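Putative uncharacterized protein (Ustilago maydis, PDB 4GNX) is probably the smallest, OB-fold subunit of the replication protein A heterotrimer, the complex that binds single-stranded DNA. Local coordinates at residues T50-T64 against S73-V85. Sequence-based numbering, arbitrary orientation.
Sequences TPDSDVSSSTFVEVT and SFQANQIREFTTV
Glu62 and Arg80 face each other as an antiparallel hydrogen-bonded pair in the hairpin of strands 60-68 and 73-81, part of the curled sheet expected of an OB fold. Two good bonds define the pair: Glu62 N to Arg80 O, 2.8 Å and 166° at the hydrogen, and Arg80 N to Glu62 O, also 2.8 Å but somewhat more bent. Two residues on, Thr64 O accepts from both Asn77 N (2.8 Å) and Gln78 N (3.1 Å), the signature of a classic beta bulge at the corner where the second strand turns. Toward Phe60 the pairing frays, since Phe82 N reaches Phe60 O at 3.2 Å with only 123° at the hydrogen, a weak bond.

On the face carrying Val63 and Ile79, a chi1 of 175° puts Val63 CG1 on the side of Ala76, where it meets Ala76 CB at 4.1 Å. The loop before strand 60-68 folds over Ile79: Val55 CG2 lies 4.1 Å from Ile79 CG2, a methyl whose modelled position is uncertain, and Ser53 OG 4.0 Å from Ile79 CD1. Met37 of strand 34-39 adds to this apolar layer by touching Val63.

On the other face, the extended Glu62 chain carries its carboxylate to the tyrosine hydroxyls of Tyr90 and Tyr117 of a neighbouring subunit, while Thr64 OG1 is hydrogen-bonded to Arg22 NE.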
ATOM      1  N   THR A  50     -29.628  17.556 -17.718  1.00 50.97           N
ATOM      2  CA  THR A  50     -30.646  18.403 -17.090  1.00 53.99           C
ATOM      3  C   THR A  50     -30.466  19.875 -17.507  1.00 57.78           C
ATOM      4  O   THR A  50     -29.339  20.338 -17.691  1.00 57.37           O
ATOM      5  CB  THR A  50     -30.582  18.247 -15.544  1.00 53.10           C
ATOM      6  OG1 THR A  50     -31.156  16.997 -15.180  1.00 50.93           O
ATOM      7  CG2 THR A  50     -31.355  19.315 -14.802  1.00 57.81           C
ATOM      8  N   PRO A  51     -31.580  20.606 -17.678  1.00 62.28           N
ATOM      9  CA  PRO A  51     -31.558  22.043 -17.950  1.00 68.36           C
ATOM     10  C   PRO A  51     -30.547  22.844 -17.117  1.00 71.79           C
ATOM     11  O   PRO A  51     -29.766  23.622 -17.669  1.00 72.61           O
ATOM     12  CB  PRO A  51     -32.985  22.473 -17.621  1.00 70.48           C
ATOM     13  CG  PRO A  51     -33.802  21.269 -17.935  1.00 68.15           C
ATOM     14  CD  PRO A  51     -32.932  20.052 -17.842  1.00 63.31           C
ATOM     15  N   ASP A  52     -30.561  22.665 -15.804  1.00 76.13           N
ATOM     16  CA  ASP A  52     -29.554  23.315 -14.971  1.00 82.58           C
ATOM     17  C   ASP A  52     -28.331  22.421 -14.773  1.00 82.83           C
ATOM     18  O   ASP A  52     -28.360  21.457 -13.993  1.00 80.96           O
ATOM     19  CB  ASP A  52     -30.130  23.796 -13.631  1.00 87.29           C
ATOM     20  CG  ASP A  52     -31.149  22.834 -13.038  1.00 86.62           C
ATOM     21  OD1 ASP A  52     -30.814  21.656 -12.773  1.00 80.62           O
ATOM     22  OD2 ASP A  52     -32.292  23.287 -12.822  1.00 91.78           O
ATOM     23  N   SER A  53     -27.269  22.735 -15.516  1.00 84.99           N
ATOM     24  CA  SER A  53     -25.973  22.074 -15.369  1.00 83.23           C
ATOM     25  C   SER A  53     -24.879  22.968 -15.949  1.00 89.38           C
ATOM     26  O   SER A  53     -24.974  23.390 -17.100  1.00 90.24           O
ATOM     27  CB  SER A  53     -25.984  20.708 -16.047  1.00 76.62           C
ATOM     28  OG  SER A  53     -26.948  19.857 -15.441  1.00 73.95           O
ATOM     29  N   ASP A  54     -23.868  23.284 -15.135  1.00 94.78           N
ATOM     30  CA  ASP A  54     -22.734  24.115 -15.582  1.00 98.30           C
ATOM     31  C   ASP A  54     -21.489  23.264 -15.853  1.00 93.34           C
ATOM     32  O   ASP A  54     -20.346  23.711 -15.662  1.00 95.75           O
ATOM     33  CB  ASP A  54     -22.440  25.279 -14.608  1.00106.90           C
ATOM     34  CG  ASP A  54     -22.009  24.813 -13.205  1.00110.64           C
ATOM     35  OD1 ASP A  54     -21.964  25.676 -12.293  1.00114.61           O
ATOM     36  OD2 ASP A  54     -21.714  23.608 -13.005  1.00107.78           O
ATOM     37  N   VAL A  55     -21.745  22.033 -16.297  1.00 84.96           N
ATOM     38  CA  VAL A  55     -20.725  21.065 -16.698  1.00 81.12           C
ATOM     39  C   VAL A  55     -19.641  21.686 -17.590  1.00 82.33           C
ATOM     40  O   VAL A  55     -18.461  21.383 -17.445  1.00 82.71           O
ATOM     41  CB  VAL A  55     -21.377  19.842 -17.400  1.00 80.21           C
ATOM     42  CG1 VAL A  55     -20.338  18.957 -18.064  1.00 79.42           C
ATOM     43  CG2 VAL A  55     -22.201  19.021 -16.419  1.00 77.47           C
ATOM     44  N   SER A  56     -20.044  22.577 -18.491  1.00 84.81           N
ATOM     45  CA  SER A  56     -19.108  23.263 -19.387  1.00 87.08           C
ATOM     46  C   SER A  56     -17.767  23.651 -18.725  1.00 89.00           C
ATOM     47  O   SER A  56     -16.703  23.442 -19.313  1.00 92.10           O
ATOM     48  CB  SER A  56     -19.776  24.480 -20.055  1.00 89.57           C
ATOM     49  OG  SER A  56     -20.556  25.223 -19.133  1.00 90.98           O
ATOM     50  N   SER A  57     -17.815  24.181 -17.505  1.00 86.33           N
ATOM     51  CA  SER A  57     -16.611  24.702 -16.861  1.00 86.11           C
ATOM     52  C   SER A  57     -15.972  23.715 -15.877  1.00 80.75           C
ATOM     53  O   SER A  57     -15.487  24.116 -14.809  1.00 83.11           O
ATOM     54  CB  SER A  57     -16.907  26.049 -16.195  1.00 90.65           C
ATOM     55  OG  SER A  57     -18.038  25.949 -15.350  1.00 90.07           O
ATOM     56  N   SER A  58     -15.949  22.433 -16.248  1.00 72.60           N
ATOM     57  CA  SER A  58     -15.398  21.383 -15.375  1.00 67.15           C
ATOM     58  C   SER A  58     -14.780  20.203 -16.135  1.00 62.84           C
ATOM     59  O   SER A  58     -15.243  19.837 -17.210  1.00 62.68           O
ATOM     60  CB  SER A  58     -16.474  20.874 -14.422  1.00 63.50           C
ATOM     61  OG  SER A  58     -17.264  19.888 -15.039  1.00 57.87           O
ATOM     62  N   THR A  59     -13.753  19.588 -15.563  1.00 60.02           N
ATOM     63  CA  THR A  59     -12.919  18.691 -16.344  1.00 57.86           C
ATOM     64  C   THR A  59     -13.410  17.245 -16.246  1.00 51.35           C
ATOM     65  O   THR A  59     -13.736  16.620 -17.257  1.00 49.14           O
ATOM     66  CB  THR A  59     -11.426  18.813 -15.963  1.00 61.91           C
ATOM     67  OG1 THR A  59     -11.153  20.122 -15.440  1.00 66.09           O
ATOM     68  CG2 THR A  59     -10.543  18.565 -17.171  1.00 64.81           C
ATOM     69  N   PHE A  60     -13.465  16.716 -15.032  1.00 47.22           N
ATOM     70  CA  PHE A  60     -14.012  15.387 -14.847  1.00 41.47           C
ATOM     71  C   PHE A  60     -15.304  15.479 -14.114  1.00 38.58           C
ATOM     72  O   PHE A  60     -15.477  16.318 -13.245  1.00 39.35           O
ATOM     73  CB  PHE A  60     -13.079  14.492 -14.074  1.00 39.98           C
ATOM     74  CG  PHE A  60     -11.763  14.268 -14.743  1.00 42.03           C
ATOM     75  CD1 PHE A  60     -10.750  15.229 -14.672  1.00 45.59           C
ATOM     76  CD2 PHE A  60     -11.516  13.088 -15.424  1.00 40.19           C
ATOM     77  CE1 PHE A  60      -9.523  15.019 -15.270  1.00 47.46           C
ATOM     78  CE2 PHE A  60     -10.285  12.867 -16.017  1.00 42.31           C
ATOM     79  CZ  PHE A  60      -9.290  13.836 -15.944  1.00 45.98           C
ATOM     80  N   VAL A  61     -16.205  14.577 -14.453  1.00 35.97           N
ATOM     81  CA  VAL A  61     -17.540  14.637 -13.919  1.00 35.18           C
ATOM     82  C   VAL A  61     -18.035  13.245 -13.517  1.00 32.14           C
ATOM     83  O   VAL A  61     -17.599  12.246 -14.099  1.00 31.22           O
ATOM     84  CB  VAL A  61     -18.441  15.282 -14.971  1.00 36.41           C
ATOM     85  CG1 VAL A  61     -18.659  14.326 -16.134  1.00 35.16           C
ATOM     86  CG2 VAL A  61     -19.746  15.716 -14.352  1.00 37.48           C
ATOM     87  N   GLU A  62     -18.896  13.165 -12.502  1.00 31.73           N
ATOM     88  CA  GLU A  62     -19.549  11.881 -12.156  1.00 30.14           C
ATOM     89  C   GLU A  62     -21.038  11.991 -12.368  1.00 29.22           C
ATOM     90  O   GLU A  62     -21.706  12.789 -11.710  1.00 30.11           O
ATOM     91  CB  GLU A  62     -19.268  11.420 -10.713  1.00 30.64           C
ATOM     92  CG  GLU A  62     -19.812  10.025 -10.412  1.00 30.27           C
ATOM     93  CD  GLU A  62     -19.811   9.667  -8.924  1.00 33.09           C
ATOM     94  OE1 GLU A  62     -20.806   9.979  -8.218  1.00 34.86           O
ATOM     95  OE2 GLU A  62     -18.826   9.049  -8.437  1.00 33.74           O
ATOM     96  N   VAL A  63     -21.560  11.180 -13.282  1.00 28.03           N
ATOM     97  CA  VAL A  63     -22.997  11.244 -13.590  1.00 28.80           C
ATOM     98  C   VAL A  63     -23.734  10.074 -13.003  1.00 27.71           C
ATOM     99  O   VAL A  63     -23.297   8.932 -13.174  1.00 26.88           O
ATOM    100  CB  VAL A  63     -23.272  11.199 -15.094  1.00 28.46           C
ATOM    101  CG1 VAL A  63     -24.771  11.149 -15.330  1.00 28.85           C
ATOM    102  CG2 VAL A  63     -22.611  12.380 -15.777  1.00 29.60           C
ATOM    103  N   THR A  64     -24.830  10.352 -12.314  1.00 28.32           N
ATOM    104  CA  THR A  64     -25.772   9.298 -12.007  1.00 29.30           C
ATOM    105  C   THR A  64     -26.857   9.436 -13.051  1.00 31.13           C
ATOM    106  O   THR A  64     -27.472  10.502 -13.193  1.00 33.48           O
ATOM    107  CB  THR A  64     -26.340   9.364 -10.568  1.00 30.57           C
ATOM    108  OG1 THR A  64     -25.275   9.292  -9.611  1.00 30.17           O
ATOM    109  CG2 THR A  64     -27.237   8.197 -10.304  1.00 30.73           C
ATOM    110  N   SER A  73     -26.467   5.853 -24.726  1.00 70.52           N
ATOM    111  CA  SER A  73     -26.975   7.203 -24.485  1.00 66.30           C
ATOM    112  C   SER A  73     -27.455   7.169 -23.049  1.00 60.80           C
ATOM    113  O   SER A  73     -27.340   6.134 -22.388  1.00 58.15           O
ATOM    114  CB  SER A  73     -28.121   7.555 -25.460  1.00 71.88           C
ATOM    115  OG  SER A  73     -28.208   8.952 -25.762  1.00 72.08           O
ATOM    116  N   PHE A  74     -28.015   8.273 -22.562  1.00 59.60           N
ATOM    117  CA  PHE A  74     -28.055   8.469 -21.127  1.00 53.32           C
ATOM    118  C   PHE A  74     -28.851   9.631 -20.572  1.00 49.93           C
ATOM    119  O   PHE A  74     -28.523  10.772 -20.872  1.00 50.21           O
ATOM    120  CB  PHE A  74     -26.659   8.785 -20.771  1.00 54.77           C
ATOM    121  CG  PHE A  74     -26.146   7.939 -19.728  1.00 56.39           C
ATOM    122  CD1 PHE A  74     -25.305   6.896 -20.052  1.00 56.20           C
ATOM    123  CD2 PHE A  74     -26.514   8.169 -18.422  1.00 58.88           C
ATOM    124  CE1 PHE A  74     -24.801   6.086 -19.073  1.00 58.18           C
ATOM    125  CE2 PHE A  74     -26.024   7.361 -17.428  1.00 62.31           C
ATOM    126  CZ  PHE A  74     -25.158   6.320 -17.754  1.00 61.70           C
ATOM    127  N   GLN A  75     -29.836   9.367 -19.715  1.00 46.37           N
ATOM    128  CA  GLN A  75     -30.628  10.457 -19.148  1.00 45.68           C
ATOM    129  C   GLN A  75     -30.056  10.797 -17.777  1.00 42.33           C
ATOM    130  O   GLN A  75     -30.289  10.062 -16.828  1.00 41.05           O
ATOM    131  CB  GLN A  75     -32.147  10.124 -19.111  1.00 48.21           C
ATOM    132  CG  GLN A  75     -33.091  11.267 -18.691  1.00 51.57           C
ATOM    133  CD  GLN A  75     -34.512  11.223 -19.311  1.00 57.37           C
ATOM    134  OE1 GLN A  75     -34.989  10.174 -19.778  1.00 60.01           O
ATOM    135  NE2 GLN A  75     -35.198  12.383 -19.311  1.00 58.80           N
ATOM    136  N   ALA A  76     -29.303  11.901 -17.686  1.00 40.55           N
ATOM    137  CA  ALA A  76     -28.716  12.336 -16.416  1.00 39.52           C
ATOM    138  C   ALA A  76     -29.779  12.627 -15.370  1.00 40.24           C
ATOM    139  O   ALA A  76     -30.715  13.362 -15.637  1.00 42.11           O
ATOM    140  CB  ALA A  76     -27.812  13.558 -16.610  1.00 40.87           C
ATOM    141  N   ASN A  77     -29.618  12.037 -14.186  1.00 39.54           N
ATOM    142  CA  ASN A  77     -30.433  12.365 -13.023  1.00 41.57           C
ATOM    143  C   ASN A  77     -29.677  13.428 -12.219  1.00 43.38           C
ATOM    144  O   ASN A  77     -30.159  14.549 -12.047  1.00 44.69           O
ATOM    145  CB  ASN A  77     -30.767  11.107 -12.187  1.00 40.31           C
ATOM    146  CG  ASN A  77     -31.784  10.154 -12.879  1.00 41.66           C
ATOM    147  OD1 ASN A  77     -32.665  10.582 -13.646  1.00 43.56           O
ATOM    148  ND2 ASN A  77     -31.682   8.857 -12.578  1.00 39.96           N
ATOM    149  N   GLN A  78     -28.466  13.086 -11.771  1.00 44.84           N
ATOM    150  CA  GLN A  78     -27.620  13.996 -10.988  1.00 48.51           C
ATOM    151  C   GLN A  78     -26.216  14.062 -11.527  1.00 45.23           C
ATOM    152  O   GLN A  78     -25.805  13.228 -12.308  1.00 44.01           O
ATOM    153  CB  GLN A  78     -27.579  13.619  -9.506  1.00 54.32           C
ATOM    154  CG  GLN A  78     -28.684  14.261  -8.676  1.00 66.36           C
ATOM    155  CD  GLN A  78     -28.559  15.791  -8.492  1.00 80.36           C
ATOM    156  OE1 GLN A  78     -28.910  16.334  -7.425  1.00 89.38           O
ATOM    157  NE2 GLN A  78     -28.084  16.498  -9.537  1.00 82.54           N
ATOM    158  N   ILE A  79     -25.471  15.074 -11.122  1.00 46.20           N
ATOM    159  CA  ILE A  79     -24.123  15.246 -11.646  1.00 44.20           C
ATOM    160  C   ILE A  79     -23.171  15.852 -10.586  1.00 44.45           C
ATOM    161  O   ILE A  79     -23.525  16.817  -9.898  1.00 46.41           O
ATOM    162  CB  ILE A  79     -24.116  16.086 -12.962  1.00 45.27           C
ATOM    163  CG1 ILE A  79     -25.022  15.486 -14.073  1.00 45.18           C
ATOM    164  CG2 ILE A  79     -22.697  16.231 -13.476  1.00 43.41           C
ATOM    165  CD1 ILE A  79     -26.419  16.100 -14.225  1.00 47.54           C
ATOM    166  N   ARG A  80     -21.968  15.274 -10.492  1.00 42.22           N
ATOM    167  CA  ARG A  80     -20.921  15.653  -9.540  1.00 43.40           C
ATOM    168  C   ARG A  80     -19.621  16.189 -10.198  1.00 43.81           C
ATOM    169  O   ARG A  80     -19.064  15.542 -11.071  1.00 42.77           O
ATOM    170  CB  ARG A  80     -20.575  14.421  -8.710  1.00 42.53           C
ATOM    171  CG  ARG A  80     -20.604  14.623  -7.208  1.00 46.55           C
ATOM    172  CD  ARG A  80     -19.877  15.895  -6.743  1.00 52.45           C
ATOM    173  NE  ARG A  80     -20.536  17.146  -7.183  1.00 56.40           N
ATOM    174  CZ  ARG A  80     -20.468  18.335  -6.573  1.00 60.24           C
ATOM    175  NH1 ARG A  80     -19.783  18.510  -5.442  1.00 61.99           N
ATOM    176  NH2 ARG A  80     -21.120  19.361  -7.105  1.00 63.34           N
ATOM    177  N   GLU A  81     -19.113  17.336  -9.762  1.00 47.06           N
ATOM    178  CA  GLU A  81     -17.855  17.889 -10.287  1.00 50.33           C
ATOM    179  C   GLU A  81     -16.593  17.256  -9.657  1.00 50.21           C
ATOM    180  O   GLU A  81     -16.704  16.602  -8.627  1.00 48.16           O
ATOM    181  CB  GLU A  81     -17.850  19.395 -10.039  1.00 56.75           C
ATOM    182  CG  GLU A  81     -17.203  20.217 -11.139  1.00 60.42           C
ATOM    183  CD  GLU A  81     -15.714  19.976 -11.205  1.00 63.23           C
ATOM    184  OE1 GLU A  81     -15.003  20.390 -10.258  1.00 67.90           O
ATOM    185  OE2 GLU A  81     -15.262  19.343 -12.186  1.00 61.73           O
ATOM    186  N   PHE A  82     -15.410  17.439 -10.272  1.00 52.55           N
ATOM    187  CA  PHE A  82     -14.087  17.129  -9.630  1.00 54.75           C
ATOM    188  C   PHE A  82     -12.918  18.078  -9.916  1.00 62.09           C
ATOM    189  O   PHE A  82     -12.826  19.143  -9.329  1.00 68.78           O
ATOM    190  CB  PHE A  82     -13.595  15.753  -9.991  1.00 48.63           C
ATOM    191  CG  PHE A  82     -14.662  14.750 -10.082  1.00 44.60           C
ATOM    192  CD1 PHE A  82     -14.754  13.944 -11.170  1.00 41.97           C
ATOM    193  CD2 PHE A  82     -15.558  14.591  -9.059  1.00 45.42           C
ATOM    194  CE1 PHE A  82     -15.723  12.983 -11.256  1.00 39.39           C
ATOM    195  CE2 PHE A  82     -16.548  13.639  -9.129  1.00 43.34           C
ATOM    196  CZ  PHE A  82     -16.629  12.834 -10.238  1.00 40.09           C
ATOM    197  N   THR A  83     -12.043  17.644 -10.829  1.00 63.66           N
ATOM    198  CA  THR A  83     -10.691  18.190 -11.140  1.00 69.82           C
ATOM    199  C   THR A  83     -10.180  19.517 -10.572  1.00 79.53           C
ATOM    200  O   THR A  83      -9.799  19.622  -9.397  1.00 81.77           O
ATOM    201  CB  THR A  83     -10.531  18.338 -12.655  1.00 69.23           C
ATOM    202  OG1 THR A  83     -11.533  17.547 -13.312  1.00 66.05           O
ATOM    203  CG2 THR A  83      -9.070  17.993 -13.116  1.00 68.48           C
ATOM    204  N   THR A  84     -10.124  20.501 -11.481  1.00 85.45           N
ATOM    205  CA  THR A  84      -9.503  21.810 -11.295  1.00 92.86           C
ATOM    206  C   THR A  84     -10.027  22.724 -12.421  1.00 95.59           C
ATOM    207  O   THR A  84     -10.740  22.256 -13.325  1.00 90.45           O
ATOM    208  CB  THR A  84      -7.956  21.727 -11.415  1.00 97.55           C
ATOM    209  OG1 THR A  84      -7.504  20.395 -11.134  1.00 94.04           O
ATOM    210  CG2 THR A  84      -7.255  22.740 -10.475  1.00102.91           C
ATOM    211  N   VAL A  85      -9.692  24.018 -12.346  1.00102.35           N
ATOM    212  CA  VAL A  85      -9.958  24.990 -13.431  1.00106.54           C
ATOM    213  C   VAL A  85      -8.732  25.869 -13.730  1.00112.89           C
ATOM    214  O   VAL A  85      -7.692  25.764 -13.074  1.00115.46           O
ATOM    215  CB  VAL A  85     -11.189  25.894 -13.141  1.00107.66           C
ATOM    216  CG1 VAL A  85     -11.207  27.122 -14.057  1.00111.21           C
ATOM    217  CG2 VAL A  85     -12.489  25.107 -13.267  1.00100.34           C
TER